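Long-range contacts in alkaline phosphatase D (Bacillus subtilis, PDB 2YEQ), which hydrolyses phosphate esters, acting as a phosphodiesterase and alkaline phosphatase with an iron- and calcium-containing active site: residues S123-H129 with T408-G414; H137-L143 with G441-C445; V275-R279 with L305-Q310. All blocks are in the same frame, centred on the assembly; numbering follows the deposited sequence.

Contact 1. Residues S123-H129 with T408-G414; sequences SCQQYEH and TSITSGG. With FE (Fe (III) ion), chain B.
Cys124 and Gln126 present their backbone to Thr411 and Ser412, and here the contact is tight. Cys124 O takes two hydrogen bonds: Thr411 N lies 3.1 Å from it in the carbonyl plane, while Ser412 N comes from above that plane. Small hydroxyl residues suit a place so close to a backbone. With chi1 at 49°, between the backbone N and the carbonyl carbon, Thr411 OG1 donates to Gln126 O over 2.8 Å; His129 N approaches the same oxygen from the opposite face. Ser412 OG accepts from Gln126 N and also bonds Tyr154. Equally close is buried His129: the N-H of Gly413 points almost straight at His129 ND1 (3.0 Å, 175°), near the ring plane, and Tyr161 O holds NE2. These loops follow strands 117-122 and 400-406 of the calcineurin-like metallophosphatase fold. They carry an iron ligand: Cys124 SG binds the iron(III) at 2.5 Å, together with Asp151, Tyr154 and His382. Ile410 N donates to Ser123 O (3.0 Å, 162°); beside it Ser123 N and Thr408 O meet through a water rather than directly. The more open side is the rim at partly exposed Gly413, whose positive phi suits the third position of a type II turn.

Contact 2. Residues H137-L143 with G441-C445; sequences HMAKEKL and GYVRC. With EDO (1,2-ethanediol), chain C.
Glu141 and Tyr442 meet through an unusually short hydrogen bond, 2.5 Å from Tyr442 OH to Glu141 OE2, on the anti lone pair of the oxygen and at the edge of the ring. The contact sets the turn that follows helix 133-138 against strand 440-448 of the large mixed sheet, in a calcineurin-like phosphatase domain. A type I turn from Met138 to Glu141 carries on from the helix, and Glu141 on its last position points toward the strand. Tyr442 and Arg444, two apart on the strand, point to the same side and so share this one carboxylate. Arg444 NH1 donates to the syn lone pair of Glu141 OE1 in a salt bridge (2.8 Å, 163°), and OE1 lies in the guanidinium plane. The carboxylate stands nearly perpendicular both to the tyrosine ring and to the guanidinium. A glutamate, long enough to reach from the turn to the strand and with two oxygens, can serve both: the bend at chi2 (-87°) carries the carboxylate between the two side chains, so that each oxygen meets its own partner. Arg457 forms a second salt bridge to OE2, and Asp455 takes Arg444 NH2, so the buried charge is probably well compensated, with the negative form favoured. Over the tyrosine ring, Met138 supplies flexible apolar bulk. Its CE lies over one face, 4.0 Å from the centroid of the Tyr442 ring, a CH-pi contact, with SD farther off above the same ring in a Met-aromatic contact. At the far end Leu143 CD2 rests 4.2 Å from Arg444 CG, the apolar branch against the aliphatic stem of the arginine.

Contact 3. Residues V275-R279 with L305-Q310; sequences VLDTR and LLGKEQ
The amide of Gln310 meets the backbone of Asp277 edge-on: Asp277 N and O both lie near its plane, with Gln310 CD 3.7 Å from Asp277 O. The second flat group, the Asp277 carboxylate, belongs to an Asx turn: Arg279 N donates to Asp277 OD1 on its anti side, 22° out of the carboxylate plane, and Trp208 NE1 binds the same oxygen. The contact joins the loop after strand 271-275 to the start of helix 308-320, within the calcineurin-like domain. Gly307 takes the N-cap position there, with a positive phi that glycine tolerates easily. Glutamine suits its place in the first turn of the helix because a long, unbranched chain can reach from the helix to the Asp277 backbone: CG is anti to the backbone N (chi1 -175°) and the chain stays extended beyond it. Beside it lies an apolar patch. Leu306 CD2 touches both Leu276 CD1, at 4.2 Å, and Thr278 CG2, at 3.9 Å, so that one branch of this leucine serves two neighbours. Threonine can offer its methyl this way while its hydroxyl bonds Gln331. The neighbouring Leu305 packs CD2 against Thr278 O at 3.7 Å. Beyond Thr278 the segment reaches the metal region, where Arg279 forms salt bridges with Asp350 and with Asp209, a calcium ligand. Between the two backbones sits a water that donates to Asp277 O, 2.8 Å away, and to Leu305 O at 2.7 Å.

Overall arrangement
Along the chain, contacts 1 and 2 interlock: 123-129 and 137-143 come first, then 408-414 and 441-445, while both halves of contact 3 fall between. Contacts 1 and 2, centres about 16 Å apart, meet through a probable hydrogen bond from Gly441 N to Ser409 O (3.1 Å). Strands 117-122 and 440-448 are neighbours in the ten-stranded sheet. Strand 400-406 lies in the seven-stranded sheet, so contact 1 joins a loop from each; strand 271-275, leading into contact 3, lies in that second sheet too. Contact 3 stands across the chain's centre, about 25 Å from contact 1, centre to centre. The loops after 271-275 and 400-406 leave the same, C-terminal, ends of parallel strands; contact 1 holds an iron ligand, and Arg279 pairs with calcium ligand Asp209.

Contact 1. Residues S123-H129 with T408-G414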
ATOM      1  N   SER A 123       0.941  -2.455  -3.911  1.00 16.27           N
ATOM      2  CA  SER A 123       1.208  -3.144  -2.643  1.00 17.40           C
ATOM      3  C   SER A 123       2.120  -4.306  -2.904  1.00 16.86           C
ATOM      4  O   SER A 123       2.314  -4.704  -4.055  1.00 18.08           O
ATOM      5  CB  SER A 123      -0.117  -3.647  -2.049  1.00 16.96           C
ATOM      6  OG  SER A 123      -0.659  -4.660  -2.862  1.00 18.34           O
ATOM      7  N   CYS A 124       2.687  -4.871  -1.835  1.00 16.93           N
ATOM      8  CA  CYS A 124       3.242  -6.232  -1.857  1.00 15.59           C
ATOM      9  C   CYS A 124       4.439  -6.433  -2.804  1.00 15.75           C
ATOM     10  O   CYS A 124       4.356  -7.022  -3.911  1.00 16.81           O
ATOM     11  CB  CYS A 124       2.140  -7.284  -2.073  1.00 16.00           C
ATOM     12  SG  CYS A 124       0.876  -7.359  -0.703  1.00 18.01           S
ATOM     13  N   GLN A 125       5.589  -5.999  -2.313  1.00 17.64           N
ATOM     14  CA  GLN A 125       6.807  -5.973  -3.111  1.00 17.08           C
ATOM     15  C   GLN A 125       7.946  -6.815  -2.528  1.00 17.64           C
ATOM     16  O   GLN A 125       9.072  -6.336  -2.414  1.00 19.00           O
ATOM     17  CB  GLN A 125       7.249  -4.524  -3.326  1.00 17.20           C
ATOM     18  CG  GLN A 125       7.457  -3.684  -2.078  1.00 16.85           C
ATOM     19  CD  GLN A 125       7.339  -2.228  -2.345  1.00 17.27           C
ATOM     20  OE1 GLN A 125       6.523  -1.796  -3.183  1.00 16.37           O
ATOM     21  NE2 GLN A 125       8.118  -1.428  -1.618  1.00 16.32           N
ATOM     22  N   GLN A 126       7.653  -8.074  -2.229  1.00 16.93           N
ATOM     23  CA  GLN A 126       8.638  -8.993  -1.656  1.00 18.38           C
ATOM     24  C   GLN A 126       9.906  -8.912  -2.536  1.00 19.84           C
ATOM     25  O   GLN A 126       9.897  -9.297  -3.691  1.00 21.26           O
ATOM     26  CB  GLN A 126       8.106 -10.428  -1.605  1.00 17.59           C
ATOM     27  CG  GLN A 126       8.396 -11.211  -0.319  1.00 19.28           C
ATOM     28  CD  GLN A 126       9.868 -11.650  -0.167  1.00 21.02           C
ATOM     29  OE1 GLN A 126      10.754 -10.935  -0.563  1.00 20.70           O
ATOM     30  NE2 GLN A 126      10.108 -12.841   0.418  1.00 22.89           N
ATOM     31  N   TYR A 127      10.983  -8.392  -1.966  1.00 19.00           N
ATOM     32  CA  TYR A 127      12.231  -8.129  -2.695  1.00 18.32           C
ATOM     33  C   TYR A 127      12.807  -9.370  -3.318  1.00 19.74           C
ATOM     34  O   TYR A 127      13.378  -9.334  -4.436  1.00 17.59           O
ATOM     35  CB  TYR A 127      13.231  -7.487  -1.731  1.00 18.38           C
ATOM     36  CG  TYR A 127      14.593  -7.086  -2.267  1.00 18.26           C
ATOM     37  CD1 TYR A 127      14.797  -5.817  -2.837  1.00 19.50           C
ATOM     38  CD2 TYR A 127      15.681  -7.935  -2.155  1.00 19.54           C
ATOM     39  CE1 TYR A 127      16.048  -5.436  -3.285  1.00 20.17           C
ATOM     40  CE2 TYR A 127      16.932  -7.557  -2.616  1.00 20.23           C
ATOM     41  CZ  TYR A 127      17.109  -6.320  -3.176  1.00 20.61           C
ATOM     42  OH  TYR A 127      18.357  -5.952  -3.643  1.00 26.10           O
ATOM     43  N   GLU A 128      12.629 -10.488  -2.629  1.00 18.09           N
ATOM     44  CA  GLU A 128      13.225 -11.736  -3.078  1.00 18.70           C
ATOM     45  C   GLU A 128      12.475 -12.369  -4.251  1.00 19.81           C
ATOM     46  O   GLU A 128      13.047 -13.202  -4.976  1.00 19.74           O
ATOM     47  CB  GLU A 128      13.227 -12.757  -1.937  1.00 21.38           C
ATOM     48  CG  GLU A 128      13.918 -12.288  -0.654  1.00 21.25           C
ATOM     49  CD  GLU A 128      13.924 -13.403   0.400  1.00 23.59           C
ATOM     50  OE1 GLU A 128      12.820 -13.984   0.705  1.00 19.58           O
ATOM     51  OE2 GLU A 128      15.036 -13.737   0.866  1.00 24.00           O
ATOM     52  N   HIS A 129      11.202 -12.013  -4.419  1.00 17.73           N
ATOM     53  CA  HIS A 129      10.344 -12.706  -5.386  1.00 18.51           C
ATOM     54  C   HIS A 129      10.474 -12.209  -6.830  1.00 19.52           C
ATOM     55  O   HIS A 129      10.073 -12.911  -7.760  1.00 17.37           O
ATOM     56  CB  HIS A 129       8.883 -12.653  -4.937  1.00 18.86           C
ATOM     57  CG  HIS A 129       8.621 -13.502  -3.731  1.00 20.14           C
ATOM     58  ND1 HIS A 129       7.354 -13.822  -3.294  1.00 20.86           N
ATOM     59  CD2 HIS A 129       9.480 -14.133  -2.891  1.00 19.61           C
ATOM     60  CE1 HIS A 129       7.445 -14.589  -2.221  1.00 20.53           C
ATOM     61  NE2 HIS A 129       8.723 -14.793  -1.958  1.00 19.82           N
ATOM     62  N   THR A 408      -3.174  -6.408  -7.714  1.00 18.41           N
ATOM     63  CA  THR A 408      -2.120  -7.398  -7.619  1.00 18.49           C
ATOM     64  C   THR A 408      -0.875  -6.852  -6.890  1.00 17.26           C
ATOM     65  O   THR A 408      -0.780  -5.674  -6.570  1.00 17.60           O
ATOM     66  CB  THR A 408      -1.743  -7.850  -9.015  1.00 18.65           C
ATOM     67  OG1 THR A 408      -0.859  -8.969  -8.961  1.00 18.72           O
ATOM     68  CG2 THR A 408      -1.158  -6.682  -9.841  1.00 17.02           C
ATOM     69  N   SER A 409       0.078  -7.726  -6.661  1.00 17.60           N
ATOM     70  CA  SER A 409       1.321  -7.359  -6.011  1.00 17.27           C
ATOM     71  C   SER A 409       2.362  -6.879  -7.045  1.00 17.69           C
ATOM     72  O   SER A 409       2.335  -7.305  -8.208  1.00 16.71           O
ATOM     73  CB  SER A 409       1.854  -8.582  -5.317  1.00 16.19           C
ATOM     74  OG  SER A 409       1.825  -9.711  -6.177  1.00 16.79           O
ATOM     75  N   ILE A 410       3.256  -6.006  -6.593  1.00 17.57           N
ATOM     76  CA  ILE A 410       4.420  -5.555  -7.376  1.00 15.69           C
ATOM     77  C   ILE A 410       5.305  -6.740  -7.716  1.00 16.94           C
ATOM     78  O   ILE A 410       5.756  -6.872  -8.864  1.00 17.02           O
ATOM     79  CB  ILE A 410       5.188  -4.472  -6.603  1.00 16.50           C
ATOM     80  CG1 ILE A 410       4.361  -3.194  -6.516  1.00 17.92           C
ATOM     81  CG2 ILE A 410       6.586  -4.226  -7.188  1.00 15.70           C
ATOM     82  CD1 ILE A 410       4.343  -2.312  -7.835  1.00 16.20           C
ATOM     83  N   THR A 411       5.575  -7.612  -6.728  1.00 15.67           N
ATOM     84  CA  THR A 411       6.317  -8.855  -6.952  1.00 16.04           C
ATOM     85  C   THR A 411       5.865 -10.096  -6.168  1.00 15.79           C
ATOM     86  O   THR A 411       6.153 -11.203  -6.579  1.00 17.34           O
ATOM     87  CB  THR A 411       7.803  -8.686  -6.540  1.00 18.37           C
ATOM     88  OG1 THR A 411       7.845  -8.100  -5.229  1.00 17.09           O
ATOM     89  CG2 THR A 411       8.561  -7.801  -7.575  1.00 16.94           C
ATOM     90  N   SER A 412       5.239  -9.922  -5.009  1.00 14.81           N
ATOM     91  CA  SER A 412       5.008 -11.067  -4.097  1.00 16.01           C
ATOM     92  C   SER A 412       4.266 -12.160  -4.825  1.00 18.84           C
ATOM     93  O   SER A 412       3.255 -11.900  -5.494  1.00 20.16           O
ATOM     94  CB  SER A 412       4.214 -10.645  -2.860  1.00 15.28           C
ATOM     95  OG  SER A 412       4.832  -9.556  -2.230  1.00 13.75           O
ATOM     96  N   GLY A 413       4.830 -13.361  -4.758  1.00 17.73           N
ATOM     97  CA  GLY A 413       4.240 -14.541  -5.371  1.00 18.98           C
ATOM     98  C   GLY A 413       4.884 -14.959  -6.672  1.00 18.44           C
ATOM     99  O   GLY A 413       4.700 -16.085  -7.122  1.00 20.84           O
ATOM    100  N   GLY A 414       5.683 -14.081  -7.271  1.00 18.43           N
ATOM    101  CA  GLY A 414       6.436 -14.477  -8.459  1.00 18.88           C
ATOM    102  C   GLY A 414       5.667 -14.221  -9.750  1.00 19.89           C
ATOM    103  O   GLY A 414       4.796 -13.348  -9.804  1.00 21.17           O
TER
HETATM  104 FE    FE B1524       1.975  -9.209   0.587  1.00 17.60          FE
HETATM  105  O   HOH W   1       0.722  -3.493  -6.811  1.00 15.42           O

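Contact 2. Residues H137-L143 with G441-C445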
ATOM      1  N   HIS A 137       8.085   0.970 -15.007  1.00 21.40           N
ATOM      2  CA  HIS A 137       6.902   1.374 -15.776  1.00 20.99           C
ATOM      3  C   HIS A 137       6.063   2.450 -15.095  1.00 22.88           C
ATOM      4  O   HIS A 137       5.596   3.390 -15.763  1.00 19.87           O
ATOM      5  CB  HIS A 137       6.030   0.158 -16.119  1.00 21.63           C
ATOM      6  CG  HIS A 137       6.711  -0.838 -17.005  1.00 22.59           C
ATOM      7  ND1 HIS A 137       7.142  -0.528 -18.284  1.00 23.84           N
ATOM      8  CD2 HIS A 137       7.047  -2.132 -16.797  1.00 22.01           C
ATOM      9  CE1 HIS A 137       7.687  -1.601 -18.830  1.00 24.56           C
ATOM     10  NE2 HIS A 137       7.649  -2.589 -17.948  1.00 25.32           N
ATOM     11  N   MET A 138       5.867   2.356 -13.775  1.00 19.26           N
ATOM     12  CA  MET A 138       5.046   3.324 -13.107  1.00 19.25           C
ATOM     13  C   MET A 138       5.639   4.715 -13.208  1.00 18.93           C
ATOM     14  O   MET A 138       4.902   5.692 -13.336  1.00 18.96           O
ATOM     15  CB  MET A 138       4.853   2.976 -11.627  1.00 19.85           C
ATOM     16  CG  MET A 138       3.804   3.802 -10.940  1.00 20.74           C
ATOM     17  SD  MET A 138       3.753   3.566  -9.145  1.00 21.72           S
ATOM     18  CE  MET A 138       3.172   1.886  -9.147  1.00 19.78           C
ATOM     19  N   ALA A 139       6.967   4.800 -13.126  1.00 21.54           N
ATOM     20  CA  ALA A 139       7.677   6.087 -13.147  1.00 22.46           C
ATOM     21  C   ALA A 139       7.458   6.835 -14.477  1.00 23.37           C
ATOM     22  O   ALA A 139       7.705   8.017 -14.550  1.00 23.72           O
ATOM     23  CB  ALA A 139       9.170   5.883 -12.896  1.00 21.07           C
ATOM     24  N   LYS A 140       7.024   6.127 -15.512  1.00 25.62           N
ATOM     25  CA  LYS A 140       6.726   6.749 -16.820  1.00 27.44           C
ATOM     26  C   LYS A 140       5.252   7.164 -16.974  1.00 30.57           C
ATOM     27  O   LYS A 140       4.880   7.746 -17.998  1.00 27.31           O
ATOM     28  CB  LYS A 140       7.119   5.787 -17.936  1.00 29.60           C
ATOM     29  CG  LYS A 140       8.625   5.485 -17.975  1.00 33.06           C
ATOM     30  CD  LYS A 140       8.916   4.281 -18.835  1.00 42.19           C
ATOM     31  CE  LYS A 140      10.335   4.294 -19.411  1.00 50.85           C
ATOM     32  NZ  LYS A 140      10.765   2.912 -19.805  1.00 52.98           N
ATOM     33  N   GLU A 141       4.419   6.880 -15.964  1.00 24.54           N
ATOM     34  CA  GLU A 141       2.995   7.198 -16.028  1.00 23.68           C
ATOM     35  C   GLU A 141       2.812   8.665 -15.733  1.00 23.12           C
ATOM     36  O   GLU A 141       3.639   9.277 -15.071  1.00 22.50           O
ATOM     37  CB  GLU A 141       2.159   6.392 -14.992  1.00 23.30           C
ATOM     38  CG  GLU A 141       2.213   4.862 -15.122  1.00 21.73           C
ATOM     39  CD  GLU A 141       1.187   4.281 -16.087  1.00 25.44           C
ATOM     40  OE1 GLU A 141       0.496   5.051 -16.797  1.00 25.39           O
ATOM     41  OE2 GLU A 141       1.074   3.046 -16.137  1.00 23.09           O
ATOM     42  N   LYS A 142       1.701   9.232 -16.194  1.00 24.91           N
ATOM     43  CA  LYS A 142       1.368  10.601 -15.850  1.00 27.08           C
ATOM     44  C   LYS A 142       0.366  10.582 -14.721  1.00 27.90           C
ATOM     45  O   LYS A 142      -0.816  10.429 -14.959  1.00 29.91           O
ATOM     46  CB  LYS A 142       0.791  11.350 -17.060  1.00 36.11           C
ATOM     47  CG  LYS A 142       1.860  11.881 -18.015  1.00 45.57           C
ATOM     48  CD  LYS A 142       1.950  11.076 -19.312  1.00 59.47           C
ATOM     49  CE  LYS A 142       3.407  10.765 -19.720  1.00 66.19           C
ATOM     50  NZ  LYS A 142       4.143  11.963 -20.232  1.00 67.30           N
ATOM     51  N   LEU A 143       0.835  10.757 -13.490  1.00 24.57           N
ATOM     52  CA  LEU A 143      -0.030  10.611 -12.315  1.00 23.80           C
ATOM     53  C   LEU A 143       0.023  11.849 -11.475  1.00 21.62           C
ATOM     54  O   LEU A 143       1.058  12.524 -11.431  1.00 22.00           O
ATOM     55  CB  LEU A 143       0.441   9.417 -11.470  1.00 22.78           C
ATOM     56  CG  LEU A 143       0.698   8.101 -12.179  1.00 22.48           C
ATOM     57  CD1 LEU A 143       1.356   7.120 -11.184  1.00 20.90           C
ATOM     58  CD2 LEU A 143      -0.605   7.539 -12.790  1.00 21.29           C
ATOM     59  N   GLY A 441       2.098  -6.321 -11.130  1.00 17.68           N
ATOM     60  CA  GLY A 441       1.926  -4.981 -11.651  1.00 18.55           C
ATOM     61  C   GLY A 441       1.309  -4.066 -10.608  1.00 19.89           C
ATOM     62  O   GLY A 441       1.638  -4.126  -9.412  1.00 21.15           O
ATOM     63  N   TYR A 442       0.393  -3.231 -11.069  1.00 16.97           N
ATOM     64  CA  TYR A 442      -0.233  -2.206 -10.254  1.00 16.98           C
ATOM     65  C   TYR A 442      -1.495  -1.745 -10.966  1.00 15.82           C
ATOM     66  O   TYR A 442      -1.807  -2.238 -12.039  1.00 19.57           O
ATOM     67  CB  TYR A 442       0.706  -1.010 -10.022  1.00 18.44           C
ATOM     68  CG  TYR A 442       1.179  -0.303 -11.282  1.00 20.02           C
ATOM     69  CD1 TYR A 442       0.448   0.746 -11.851  1.00 21.57           C
ATOM     70  CD2 TYR A 442       2.355  -0.677 -11.888  1.00 20.84           C
ATOM     71  CE1 TYR A 442       0.892   1.388 -13.009  1.00 21.71           C
ATOM     72  CE2 TYR A 442       2.811  -0.061 -13.023  1.00 20.93           C
ATOM     73  CZ  TYR A 442       2.075   0.959 -13.595  1.00 20.98           C
ATOM     74  OH  TYR A 442       2.574   1.563 -14.722  1.00 23.77           O
ATOM     75  N   VAL A 443      -2.245  -0.869 -10.328  1.00 17.83           N
ATOM     76  CA  VAL A 443      -3.543  -0.415 -10.831  1.00 17.48           C
ATOM     77  C   VAL A 443      -3.484   1.080 -11.025  1.00 19.01           C
ATOM     78  O   VAL A 443      -2.955   1.821 -10.191  1.00 19.45           O
ATOM     79  CB  VAL A 443      -4.714  -0.805  -9.878  1.00 18.84           C
ATOM     80  CG1 VAL A 443      -6.031  -0.334 -10.430  1.00 16.71           C
ATOM     81  CG2 VAL A 443      -4.717  -2.309  -9.629  1.00 17.34           C
ATOM     82  N   ARG A 444      -3.942   1.536 -12.195  1.00 18.83           N
ATOM     83  CA  ARG A 444      -4.004   2.964 -12.492  1.00 19.82           C
ATOM     84  C   ARG A 444      -5.458   3.431 -12.559  1.00 21.32           C
ATOM     85  O   ARG A 444      -6.258   2.869 -13.308  1.00 24.64           O
ATOM     86  CB  ARG A 444      -3.325   3.234 -13.850  1.00 21.06           C
ATOM     87  CG  ARG A 444      -3.301   4.695 -14.251  1.00 22.75           C
ATOM     88  CD  ARG A 444      -2.620   4.876 -15.622  1.00 23.37           C
ATOM     89  NE  ARG A 444      -3.393   4.258 -16.680  1.00 23.48           N
ATOM     90  CZ  ARG A 444      -2.927   3.849 -17.864  1.00 26.29           C
ATOM     91  NH1 ARG A 444      -1.651   3.982 -18.204  1.00 25.79           N
ATOM     92  NH2 ARG A 444      -3.762   3.301 -18.733  1.00 28.10           N
ATOM     93  N   CYS A 445      -5.797   4.454 -11.794  1.00 21.16           N
ATOM     94  CA  CYS A 445      -7.165   4.934 -11.742  1.00 21.44           C
ATOM     95  C   CYS A 445      -7.273   6.332 -12.376  1.00 23.41           C
ATOM     96  O   CYS A 445      -6.460   7.208 -12.103  1.00 22.33           O
ATOM     97  CB  CYS A 445      -7.682   4.944 -10.304  1.00 23.14           C
ATOM     98  SG  CYS A 445      -7.923   3.230  -9.663  1.00 26.01           S
TER
HETATM   99  C1  EDO C 561       4.339  14.789 -10.445  1.00 42.30           C
HETATM  100  O1  EDO C 561       5.129  14.752  -9.265  1.00 38.29           O
HETATM  101  C2  EDO C 561       2.875  14.624 -10.090  1.00 42.77           C
HETATM  102  O2  EDO C 561       2.122  15.011 -11.245  1.00 42.37           O

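Contact 3. Residues V275-R279 with L305-Q310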
ATOM      1  N   VAL A 275      -7.749   7.207   4.121  1.00 17.10           N
ATOM      2  CA  VAL A 275      -6.644   6.265   4.180  1.00 17.05           C
ATOM      3  C   VAL A 275      -6.714   5.546   5.555  1.00 16.44           C
ATOM      4  O   VAL A 275      -6.538   6.176   6.587  1.00 17.23           O
ATOM      5  CB  VAL A 275      -5.283   7.008   4.013  1.00 17.84           C
ATOM      6  CG1 VAL A 275      -4.151   6.039   4.039  1.00 17.53           C
ATOM      7  CG2 VAL A 275      -5.273   7.816   2.668  1.00 16.25           C
ATOM      8  N   LEU A 276      -6.998   4.249   5.530  1.00 15.93           N
ATOM      9  CA  LEU A 276      -7.285   3.496   6.727  1.00 17.53           C
ATOM     10  C   LEU A 276      -6.051   2.740   7.227  1.00 17.24           C
ATOM     11  O   LEU A 276      -5.021   2.562   6.493  1.00 17.07           O
ATOM     12  CB  LEU A 276      -8.400   2.487   6.462  1.00 17.37           C
ATOM     13  CG  LEU A 276      -9.696   3.028   5.829  1.00 17.83           C
ATOM     14  CD1 LEU A 276     -10.755   1.908   5.735  1.00 15.01           C
ATOM     15  CD2 LEU A 276     -10.223   4.245   6.560  1.00 16.70           C
ATOM     16  N   ASP A 277      -6.180   2.289   8.476  1.00 17.16           N
ATOM     17  CA  ASP A 277      -5.202   1.427   9.144  1.00 16.08           C
ATOM     18  C   ASP A 277      -5.962   0.282   9.789  1.00 16.61           C
ATOM     19  O   ASP A 277      -6.574   0.445  10.843  1.00 17.05           O
ATOM     20  CB  ASP A 277      -4.428   2.284  10.157  1.00 17.19           C
ATOM     21  CG  ASP A 277      -3.328   1.504  10.919  1.00 15.87           C
ATOM     22  OD1 ASP A 277      -3.207   0.271  10.771  1.00 16.34           O
ATOM     23  OD2 ASP A 277      -2.592   2.191  11.654  1.00 19.55           O
ATOM     24  N   THR A 278      -5.943  -0.872   9.131  1.00 15.82           N
ATOM     25  CA  THR A 278      -6.691  -2.024   9.568  1.00 17.24           C
ATOM     26  C   THR A 278      -5.824  -3.041  10.321  1.00 18.39           C
ATOM     27  O   THR A 278      -6.274  -4.157  10.557  1.00 20.99           O
ATOM     28  CB  THR A 278      -7.395  -2.722   8.372  1.00 16.25           C
ATOM     29  OG1 THR A 278      -6.419  -3.180   7.409  1.00 17.50           O
ATOM     30  CG2 THR A 278      -8.424  -1.741   7.685  1.00 15.39           C
ATOM     31  N   ARG A 279      -4.584  -2.663  10.651  1.00 18.87           N
ATOM     32  CA  ARG A 279      -3.687  -3.500  11.458  1.00 16.91           C
ATOM     33  C   ARG A 279      -3.531  -3.046  12.886  1.00 17.24           C
ATOM     34  O   ARG A 279      -3.520  -3.889  13.786  1.00 18.55           O
ATOM     35  CB  ARG A 279      -2.268  -3.553  10.869  1.00 17.00           C
ATOM     36  CG  ARG A 279      -2.143  -4.441   9.682  1.00 17.00           C
ATOM     37  CD  ARG A 279      -2.320  -5.886   9.959  1.00 17.09           C
ATOM     38  NE  ARG A 279      -2.500  -6.596   8.702  1.00 16.24           N
ATOM     39  CZ  ARG A 279      -2.947  -7.836   8.557  1.00 16.54           C
ATOM     40  NH1 ARG A 279      -3.244  -8.620   9.614  1.00 18.56           N
ATOM     41  NH2 ARG A 279      -3.110  -8.317   7.337  1.00 15.75           N
ATOM     42  N   LEU A 305     -12.113  -4.094  13.324  1.00 22.43           N
ATOM     43  CA  LEU A 305     -10.890  -3.982  12.498  1.00 22.75           C
ATOM     44  C   LEU A 305     -10.286  -2.620  12.726  1.00 20.55           C
ATOM     45  O   LEU A 305      -9.071  -2.486  12.848  1.00 22.07           O
ATOM     46  CB  LEU A 305     -11.175  -4.096  10.996  1.00 25.19           C
ATOM     47  CG  LEU A 305     -10.949  -5.376  10.224  1.00 30.45           C
ATOM     48  CD1 LEU A 305     -11.359  -5.104   8.754  1.00 29.54           C
ATOM     49  CD2 LEU A 305      -9.516  -5.908  10.289  1.00 24.11           C
ATOM     50  N   LEU A 306     -11.137  -1.595  12.772  1.00 20.52           N
ATOM     51  CA  LEU A 306     -10.683  -0.223  12.736  1.00 19.48           C
ATOM     52  C   LEU A 306     -10.423   0.326  14.104  1.00 19.54           C
ATOM     53  O   LEU A 306      -9.666   1.310  14.248  1.00 18.42           O
ATOM     54  CB  LEU A 306     -11.733   0.681  12.085  1.00 21.15           C
ATOM     55  CG  LEU A 306     -12.146   0.396  10.648  1.00 22.05           C
ATOM     56  CD1 LEU A 306     -13.260   1.383  10.225  1.00 21.73           C
ATOM     57  CD2 LEU A 306     -10.910   0.467   9.711  1.00 20.41           C
ATOM     58  N   GLY A 307     -11.089  -0.253  15.108  1.00 19.47           N
ATOM     59  CA  GLY A 307     -11.158   0.364  16.417  1.00 20.15           C
ATOM     60  C   GLY A 307     -12.218   1.435  16.421  1.00 23.77           C
ATOM     61  O   GLY A 307     -12.566   1.988  15.359  1.00 22.27           O
ATOM     62  N   LYS A 308     -12.710   1.764  17.615  1.00 24.31           N
ATOM     63  CA  LYS A 308     -13.875   2.626  17.766  1.00 27.94           C
ATOM     64  C   LYS A 308     -13.649   4.029  17.242  1.00 25.37           C
ATOM     65  O   LYS A 308     -14.522   4.573  16.580  1.00 22.63           O
ATOM     66  CB  LYS A 308     -14.320   2.703  19.237  1.00 33.90           C
ATOM     67  CG  LYS A 308     -15.454   3.714  19.522  1.00 46.23           C
ATOM     68  CD  LYS A 308     -16.721   3.044  20.059  1.00 63.95           C
ATOM     69  CE  LYS A 308     -17.473   2.275  18.963  1.00 74.60           C
ATOM     70  NZ  LYS A 308     -18.859   2.804  18.739  1.00 77.03           N
ATOM     71  N   GLU A 309     -12.496   4.612  17.543  1.00 24.32           N
ATOM     72  CA  GLU A 309     -12.198   5.992  17.152  1.00 26.65           C
ATOM     73  C   GLU A 309     -12.100   6.137  15.633  1.00 24.13           C
ATOM     74  O   GLU A 309     -12.647   7.073  15.066  1.00 21.38           O
ATOM     75  CB  GLU A 309     -10.880   6.471  17.748  1.00 34.40           C
ATOM     76  CG  GLU A 309     -11.000   7.622  18.711  1.00 50.47           C
ATOM     77  CD  GLU A 309     -10.661   7.205  20.131  1.00 66.33           C
ATOM     78  OE1 GLU A 309     -11.327   6.277  20.653  1.00 80.73           O
ATOM     79  OE2 GLU A 309      -9.722   7.790  20.713  1.00 72.65           O
ATOM     80  N   GLN A 310     -11.372   5.222  14.992  1.00 21.43           N
ATOM     81  CA  GLN A 310     -11.204   5.278  13.557  1.00 19.44           C
ATOM     82  C   GLN A 310     -12.535   5.039  12.853  1.00 23.07           C
ATOM     83  O   GLN A 310     -12.798   5.629  11.800  1.00 19.28           O
ATOM     84  CB  GLN A 310     -10.195   4.256  13.091  1.00 19.19           C
ATOM     85  CG  GLN A 310      -9.896   4.354  11.616  1.00 18.97           C
ATOM     86  CD  GLN A 310      -8.826   3.402  11.159  1.00 19.18           C
ATOM     87  OE1 GLN A 310      -8.379   2.489  11.901  1.00 22.90           O
ATOM     88  NE2 GLN A 310      -8.409   3.579   9.939  1.00 15.40           N
TER
HETATM   89  O   HOH W   2      -6.625  -1.375  12.921  1.00 16.33           O